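Local coordinates for protein metallo-carboxypeptidase (Pseudomonas aeruginosa, PDB 4A39) that probably acts as a zinc-dependent metallocarboxypeptidase of the M14 family, a bacterial model for the mammalian cytosolic carboxypeptidases, at residues 270-275 against 345-350; 280-285 against 312-317. All blocks are in the same frame, centred on the assembly; numbering follows the deposited sequence.

Interaction 1: 270-275 against 345-350. With ZN (zinc ion), chain C; GEM ((2-guanidinoethylmercapto)succinic acid), chain D.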
loop_
_atom_site.group_PDB
_atom_site.type_symbol
_atom_site.label_atom_id
_atom_site.label_comp_id
_atom_site.label_asym_id
_atom_site.label_seq_id
_atom_site.Cartn_x
_atom_site.Cartn_y
_atom_site.Cartn_z
ATOM N N LEU A 270 0.763 7.719 -9.972
ATOM C CA LEU A 270 0.708 6.328 -9.543
ATOM C C LEU A 270 0.121 6.308 -8.132
ATOM O O LEU A 270 0.634 6.976 -7.232
ATOM C CB LEU A 270 2.108 5.705 -9.536
ATOM C CG LEU A 270 2.851 5.657 -10.875
ATOM C CD1 LEU A 270 4.213 5.007 -10.681
ATOM C CD2 LEU A 270 2.031 4.873 -11.893
ATOM N N ASP A 271 -0.959 5.550 -7.960
ATOM C CA ASP A 271 -1.652 5.417 -6.677
ATOM C C ASP A 271 -1.341 3.996 -6.201
ATOM O O ASP A 271 -1.807 3.026 -6.787
ATOM C CB ASP A 271 -3.154 5.637 -6.919
ATOM C CG ASP A 271 -3.967 5.685 -5.641
ATOM O OD1 ASP A 271 -3.398 5.926 -4.555
ATOM O OD2 ASP A 271 -5.195 5.491 -5.734
ATOM N N ILE A 272 -0.545 3.883 -5.139
ATOM C CA ILE A 272 -0.114 2.579 -4.633
ATOM C C ILE A 272 -1.079 1.923 -3.646
ATOM O O ILE A 272 -1.375 2.483 -2.585
ATOM C CB ILE A 272 1.286 2.682 -3.985
ATOM C CG1 ILE A 272 2.209 3.556 -4.848
ATOM C CG2 ILE A 272 1.893 1.287 -3.846
ATOM C CD1 ILE A 272 2.367 3.081 -6.296
ATOM N N HIS A 273 -1.534 0.720 -4.006
ATOM C CA HIS A 273 -2.499 -0.064 -3.226
ATOM C C HIS A 273 -2.086 -1.531 -3.071
ATOM O O HIS A 273 -1.046 -1.965 -3.558
ATOM C CB HIS A 273 -3.866 -0.068 -3.925
ATOM C CG HIS A 273 -4.562 1.258 -3.948
ATOM N ND1 HIS A 273 -5.671 1.525 -3.174
ATOM C CD2 HIS A 273 -4.344 2.371 -4.687
ATOM C CE1 HIS A 273 -6.107 2.744 -3.437
ATOM N NE2 HIS A 273 -5.320 3.279 -4.352
ATOM N N GLY A 274 -2.950 -2.285 -2.397
ATOM C CA GLY A 274 -2.731 -3.707 -2.200
ATOM C C GLY A 274 -4.060 -4.412 -2.397
ATOM O O GLY A 274 -5.100 -3.890 -1.995
ATOM N N ASP A 275 -4.041 -5.585 -3.030
ATOM C CA ASP A 275 -5.269 -6.337 -3.261
ATOM C C ASP A 275 -5.244 -7.635 -2.470
ATOM O O ASP A 275 -4.300 -8.415 -2.560
ATOM C CB ASP A 275 -5.451 -6.657 -4.745
ATOM C CG ASP A 275 -6.802 -7.291 -5.037
ATOM O OD1 ASP A 275 -7.812 -6.559 -5.078
ATOM O OD2 ASP A 275 -6.856 -8.527 -5.202
ATOM N N PHE A 345 -2.055 5.150 -13.096
ATOM C CA PHE A 345 -2.314 3.763 -12.734
ATOM C C PHE A 345 -2.545 3.584 -11.245
ATOM O O PHE A 345 -2.051 4.361 -10.420
ATOM C CB PHE A 345 -1.112 2.866 -13.046
ATOM C CG PHE A 345 -0.970 2.455 -14.481
ATOM C CD1 PHE A 345 -1.899 1.608 -15.074
ATOM C CD2 PHE A 345 0.149 2.843 -15.212
ATOM C CE1 PHE A 345 -1.710 1.144 -16.374
ATOM C CE2 PHE A 345 0.344 2.387 -16.511
ATOM C CZ PHE A 345 -0.585 1.536 -17.092
ATOM N N THR A 346 -3.291 2.540 -10.915
ATOM C CA THR A 346 -3.487 2.152 -9.534
ATOM C C THR A 346 -2.561 0.937 -9.533
ATOM O O THR A 346 -2.774 0.016 -10.321
ATOM C CB THR A 346 -4.922 1.671 -9.249
ATOM O OG1 THR A 346 -5.833 2.773 -9.378
ATOM C CG2 THR A 346 -5.012 1.107 -7.844
ATOM N N ILE A 347 -1.518 0.955 -8.710
ATOM C CA ILE A 347 -0.593 -0.175 -8.645
ATOM C C ILE A 347 -1.094 -1.089 -7.535
ATOM O O ILE A 347 -1.376 -0.629 -6.425
ATOM C CB ILE A 347 0.862 0.281 -8.331
ATOM C CG1 ILE A 347 1.383 1.191 -9.454
ATOM C CG2 ILE A 347 1.765 -0.932 -8.180
ATOM C CD1 ILE A 347 1.450 0.521 -10.816
ATOM N N GLU A 348 -1.194 -2.380 -7.833
ATOM C CA GLU A 348 -1.703 -3.347 -6.868
ATOM C C GLU A 348 -0.738 -4.478 -6.542
ATOM O O GLU A 348 -0.345 -5.243 -7.419
ATOM C CB GLU A 348 -3.005 -3.954 -7.391
ATOM C CG GLU A 348 -4.151 -2.973 -7.594
ATOM C CD GLU A 348 -4.781 -2.521 -6.296
ATOM O OE1 GLU A 348 -4.515 -3.147 -5.246
ATOM O OE2 GLU A 348 -5.557 -1.542 -6.328
ATOM N N MET A 349 -0.358 -4.573 -5.273
ATOM C CA MET A 349 0.521 -5.639 -4.799
ATOM C C MET A 349 -0.348 -6.578 -3.963
ATOM O O MET A 349 -1.272 -6.140 -3.275
ATOM C CB MET A 349 1.660 -5.064 -3.961
ATOM C CG MET A 349 2.692 -4.290 -4.772
ATOM S SD MET A 349 3.821 -3.396 -3.687
ATOM C CE MET A 349 2.822 -1.920 -3.335
ATOM N N PRO A 350 -0.054 -7.883 -4.003
ATOM C CA PRO A 350 -0.826 -8.884 -3.261
ATOM C C PRO A 350 -0.551 -9.065 -1.774
ATOM O O PRO A 350 0.577 -8.899 -1.318
ATOM C CB PRO A 350 -0.527 -10.162 -4.026
ATOM C CG PRO A 350 0.931 -9.983 -4.358
ATOM C CD PRO A 350 0.989 -8.528 -4.824
HETATM ZN ZN ZN C . -6.656 0.177 -1.808
HETATM C C8 GEM D . -9.247 -0.036 -5.714
HETATM S S7 GEM D . -7.858 1.055 -6.191
HETATM C C6 GEM D . -8.091 1.121 -8.004
HETATM C C5 GEM D . -8.735 -0.129 -8.611
HETATM N N3 GEM D . -10.155 -0.207 -8.242
HETATM C C1 GEM D . -11.085 -0.106 -9.191
HETATM N N4 GEM D . -10.715 0.078 -10.456
HETATM N N2 GEM D . -12.376 -0.176 -8.883
HETATM C C9 GEM D . -10.191 0.654 -4.727
HETATM O O14 GEM D . -9.976 1.858 -4.462
HETATM O O15 GEM D . -11.114 -0.042 -4.256
HETATM C C10 GEM D . -8.733 -1.357 -5.137
HETATM C C11 GEM D . -7.911 -1.142 -3.863
HETATM O O12 GEM D . -6.774 -1.664 -3.817
HETATM O O13 GEM D . -8.445 -0.473 -2.954
HETATM O O HOH W 1 -7.080 4.949 -7.715
#
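I272 and I347 lie side by side on one face of a parallel strand pair, CD1 of I272 resting 3.8 Å from CB of I347. Next along, CG2 of I272 meets the terminal CE of M349 at 3.4 Å, tighter than a usual carbon contact; CG2 points that way because it stands anti to the backbone N, and the M349 chain bends at its last torsion to bring CE in. L270 CD2 completes the row against CB of F345. Beneath these side chains the backbones are joined in a regular parallel ladder of five hydrogen bonds, from D271 N to F345 O at one end to D275 N to M349 O at the other.

The opposite face is the active site. H273 binds the zinc ion through ND1 at 2.2 Å, while its NE2 donates to OD2 of D271 (2.6 Å); that bond lies in the imidazole plane but meets the carboxylate from above its own plane. With both nitrogens engaged, the ring's rotation is fixed. S7 of the inhibitor sits over the centre of one ring face, and T346 CG2 comes in obliquely, 3.5 Å from CD2 of H273. A water links D271 OD2 to T346 OG1. E348, predicted to be the proton donor/acceptor, bends at its second torsion (chi2 -74°) and brings OE2 to 2.8 Å from O12 of the inhibitor.

H180 and E183 complete the protein's share of the zinc site, and the inhibitor's O13 is also a zinc ligand. D275 turns its carboxylate to I278 N and Y319 OH. Helix 185-196 packs over I272 and M349, and the pair lies inside the sheet, between strands 171-177 and 282-284.

Interaction 2: 280-285 against 312-317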
loop_
_atom_site.group_PDB
_atom_site.type_symbol
_atom_site.label_atom_id
_atom_site.label_comp_id
_atom_site.label_asym_id
_atom_site.label_seq_id
_atom_site.Cartn_x
_atom_site.Cartn_y
_atom_site.Cartn_z
ATOM N N HIS A 280 -1.096 -11.717 -7.523
ATOM C CA HIS A 280 -0.243 -11.234 -8.610
ATOM C C HIS A 280 -0.125 -9.717 -8.518
ATOM O O HIS A 280 -1.077 -9.045 -8.138
ATOM C CB HIS A 280 -0.866 -11.553 -9.979
ATOM C CG HIS A 280 -1.091 -13.013 -10.226
ATOM N ND1 HIS A 280 -0.082 -13.864 -10.624
ATOM C CD2 HIS A 280 -2.201 -13.776 -10.099
ATOM C CE1 HIS A 280 -0.563 -15.090 -10.732
ATOM N NE2 HIS A 280 -1.846 -15.064 -10.419
ATOM N N VAL A 281 1.046 -9.186 -8.860
ATOM C CA VAL A 281 1.240 -7.744 -8.877
ATOM C C VAL A 281 0.689 -7.280 -10.225
ATOM O O VAL A 281 0.939 -7.915 -11.248
ATOM C CB VAL A 281 2.733 -7.362 -8.822
ATOM C CG1 VAL A 281 2.894 -5.868 -9.087
ATOM C CG2 VAL A 281 3.317 -7.727 -7.469
ATOM N N PHE A 282 -0.073 -6.189 -10.231
ATOM C CA PHE A 282 -0.616 -5.673 -11.485
ATOM C C PHE A 282 -0.937 -4.189 -11.379
ATOM O O PHE A 282 -0.731 -3.576 -10.332
ATOM C CB PHE A 282 -1.880 -6.446 -11.907
ATOM C CG PHE A 282 -3.048 -6.277 -10.975
ATOM C CD1 PHE A 282 -3.160 -7.053 -9.821
ATOM C CD2 PHE A 282 -4.041 -5.345 -11.254
ATOM C CE1 PHE A 282 -4.253 -6.902 -8.961
ATOM C CE2 PHE A 282 -5.136 -5.185 -10.402
ATOM C CZ PHE A 282 -5.240 -5.968 -9.253
ATOM N N ALA A 283 -1.415 -3.614 -12.480
ATOM C CA ALA A 283 -1.786 -2.204 -12.518
ATOM C C ALA A 283 -3.137 -2.035 -13.213
ATOM O O ALA A 283 -3.425 -2.717 -14.198
ATOM C CB ALA A 283 -0.721 -1.401 -13.256
ATOM N N ALA A 284 -3.967 -1.143 -12.679
ATOM C CA ALA A 284 -5.277 -0.856 -13.261
ATOM C C ALA A 284 -5.196 0.534 -13.891
ATOM O O ALA A 284 -4.835 1.499 -13.214
ATOM C CB ALA A 284 -6.354 -0.886 -12.182
ATOM N N GLY A 285 -5.537 0.629 -15.176
ATOM C CA GLY A 285 -5.463 1.898 -15.887
ATOM C C GLY A 285 -6.728 2.738 -15.967
ATOM O O GLY A 285 -7.679 2.518 -15.219
ATOM N N GLU A 312 8.789 -7.599 -10.617
ATOM C CA GLU A 312 7.800 -8.631 -10.355
ATOM C C GLU A 312 6.478 -7.942 -10.646
ATOM O O GLU A 312 5.876 -7.314 -9.775
ATOM C CB GLU A 312 7.879 -9.085 -8.899
ATOM C CG GLU A 312 9.269 -9.556 -8.498
ATOM C CD GLU A 312 9.253 -10.416 -7.253
ATOM O OE1 GLU A 312 8.975 -11.631 -7.374
ATOM O OE2 GLU A 312 9.508 -9.879 -6.156
ATOM N N PHE A 313 6.046 -8.063 -11.895
ATOM C CA PHE A 313 4.834 -7.411 -12.370
ATOM C C PHE A 313 4.300 -8.184 -13.575
ATOM O O PHE A 313 5.077 -8.667 -14.396
ATOM C CB PHE A 313 5.193 -5.979 -12.787
ATOM C CG PHE A 313 4.036 -5.180 -13.314
ATOM C CD1 PHE A 313 3.191 -4.501 -12.446
ATOM C CD2 PHE A 313 3.782 -5.123 -14.683
ATOM C CE1 PHE A 313 2.098 -3.773 -12.928
ATOM C CE2 PHE A 313 2.696 -4.402 -15.175
ATOM C CZ PHE A 313 1.852 -3.725 -14.295
ATOM N N GLN A 314 2.982 -8.304 -13.680
ATOM C CA GLN A 314 2.399 -9.015 -14.811
ATOM C C GLN A 314 1.142 -8.327 -15.330
ATOM O O GLN A 314 0.663 -7.363 -14.729
ATOM C CB GLN A 314 2.135 -10.481 -14.434
ATOM C CG GLN A 314 1.257 -10.690 -13.223
ATOM C CD GLN A 314 -0.210 -10.567 -13.549
ATOM O OE1 GLN A 314 -0.780 -11.418 -14.234
ATOM N NE2 GLN A 314 -0.833 -9.505 -13.066
ATOM N N ILE A 315 0.609 -8.817 -16.445
ATOM C CA ILE A 315 -0.558 -8.197 -17.059
ATOM C C ILE A 315 -1.839 -9.036 -17.120
ATOM O O ILE A 315 -2.944 -8.495 -17.061
ATOM C CB ILE A 315 -0.222 -7.762 -18.500
ATOM C CG1 ILE A 315 1.007 -6.851 -18.486
ATOM C CG2 ILE A 315 -1.418 -7.045 -19.130
ATOM C CD1 ILE A 315 1.595 -6.595 -19.855
ATOM N N ARG A 316 -1.699 -10.351 -17.226
ATOM C CA ARG A 316 -2.890 -11.190 -17.343
ATOM C C ARG A 316 -3.895 -11.104 -16.213
ATOM O O ARG A 316 -5.104 -11.061 -16.448
ATOM C CB ARG A 316 -2.513 -12.644 -17.545
ATOM C CG ARG A 316 -3.742 -13.500 -17.746
ATOM C CD ARG A 316 -3.330 -14.872 -18.130
ATOM N NE ARG A 316 -4.470 -15.760 -18.320
ATOM C CZ ARG A 316 -5.113 -16.389 -17.343
ATOM N NH1 ARG A 316 -4.740 -16.227 -16.087
ATOM N NH2 ARG A 316 -6.105 -17.220 -17.627
ATOM N N HIS A 317 -3.411 -11.114 -14.981
ATOM C CA HIS A 317 -4.301 -11.027 -13.839
ATOM C C HIS A 317 -4.463 -9.590 -13.357
ATOM O O HIS A 317 -3.520 -8.795 -13.391
ATOM C CB HIS A 317 -3.791 -11.898 -12.693
ATOM C CG HIS A 317 -3.986 -13.362 -12.918
ATOM N ND1 HIS A 317 -3.074 -14.145 -13.591
ATOM C CD2 HIS A 317 -4.999 -14.185 -12.561
ATOM C CE1 HIS A 317 -3.515 -15.390 -13.634
ATOM N NE2 HIS A 317 -4.681 -15.441 -13.017
HETATM O O HOH W 2 -1.072 -4.946 -15.178
#
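V281 and F313 bring strand 282-284 and the residues before it against an irregular loop, their CA atoms 5.0 Å apart, and Q314 N donates to V281 O (3.2 Å). Q314 NE2 reaches V281 O too (3.0 Å), from the opposite face of the carbonyl plane. It can do this because CG sits between its own backbone N and carbonyl carbon (chi1 56°) and the chain folds again at chi2. The same amide grips H317 twice: OE1 receives H317 N on a lone pair in the carbonyl plane, and NE2 donates to H317 O at 2.8 Å. Three hydrogen bonds thus fix the rotation of the side-chain amide, while the backbone N adds a fourth.

H317 stacks on H280 as an offset pair, centroids 4.0 Å apart and planes at 15°; H280 ND1 is hydrogen-bonded to D356. CG of F313 stands opposite the backbone N (chi1 179°), which sends the ring along the 280-285 segment: CD1 meets V281 CG1 at 3.6 Å, and A283 CB lies in the ring plane at the CZ edge. A water bridges A283 N and Q314 O, while E312 O, buried against V281 CB, has no polar partner. F282 CB packs 3.2 Å from H317 O; its ring meets Y319 edge-to-face and touches E348, the predicted catalytic residue.

The loop after helix 294-308 thus covers the outermost strand 282-284. F313 also rests on R304 and L307 of that helix, E312 forms salt bridges with R368 and R371 of helix 366-383, V281 touches P350, and A283 touches F345 and I347, of strand 343-350.

In the fold
Interaction 1 lies within one mixed sheet of the zinc carboxypeptidase region and interaction 2 at its edge, where the 312-317 loop packs on strand 282-284; their centres are about 9 Å apart. Along the chain come strand 268-275, strand 282-284, helix 294-308, the 312-317 loop and finally strand 343-350, so both halves of interaction 2 fall between the two strands of interaction 1. Strand 343-350 joins them: it runs parallel to 268-275 and antiparallel to 282-284, with probable hydrogen bonds from E348 N to F282 O and from A284 N to T346 O. It is thus held on both edges, the zinc ion over the face with H273 and E348, the loop beyond strand 282-284.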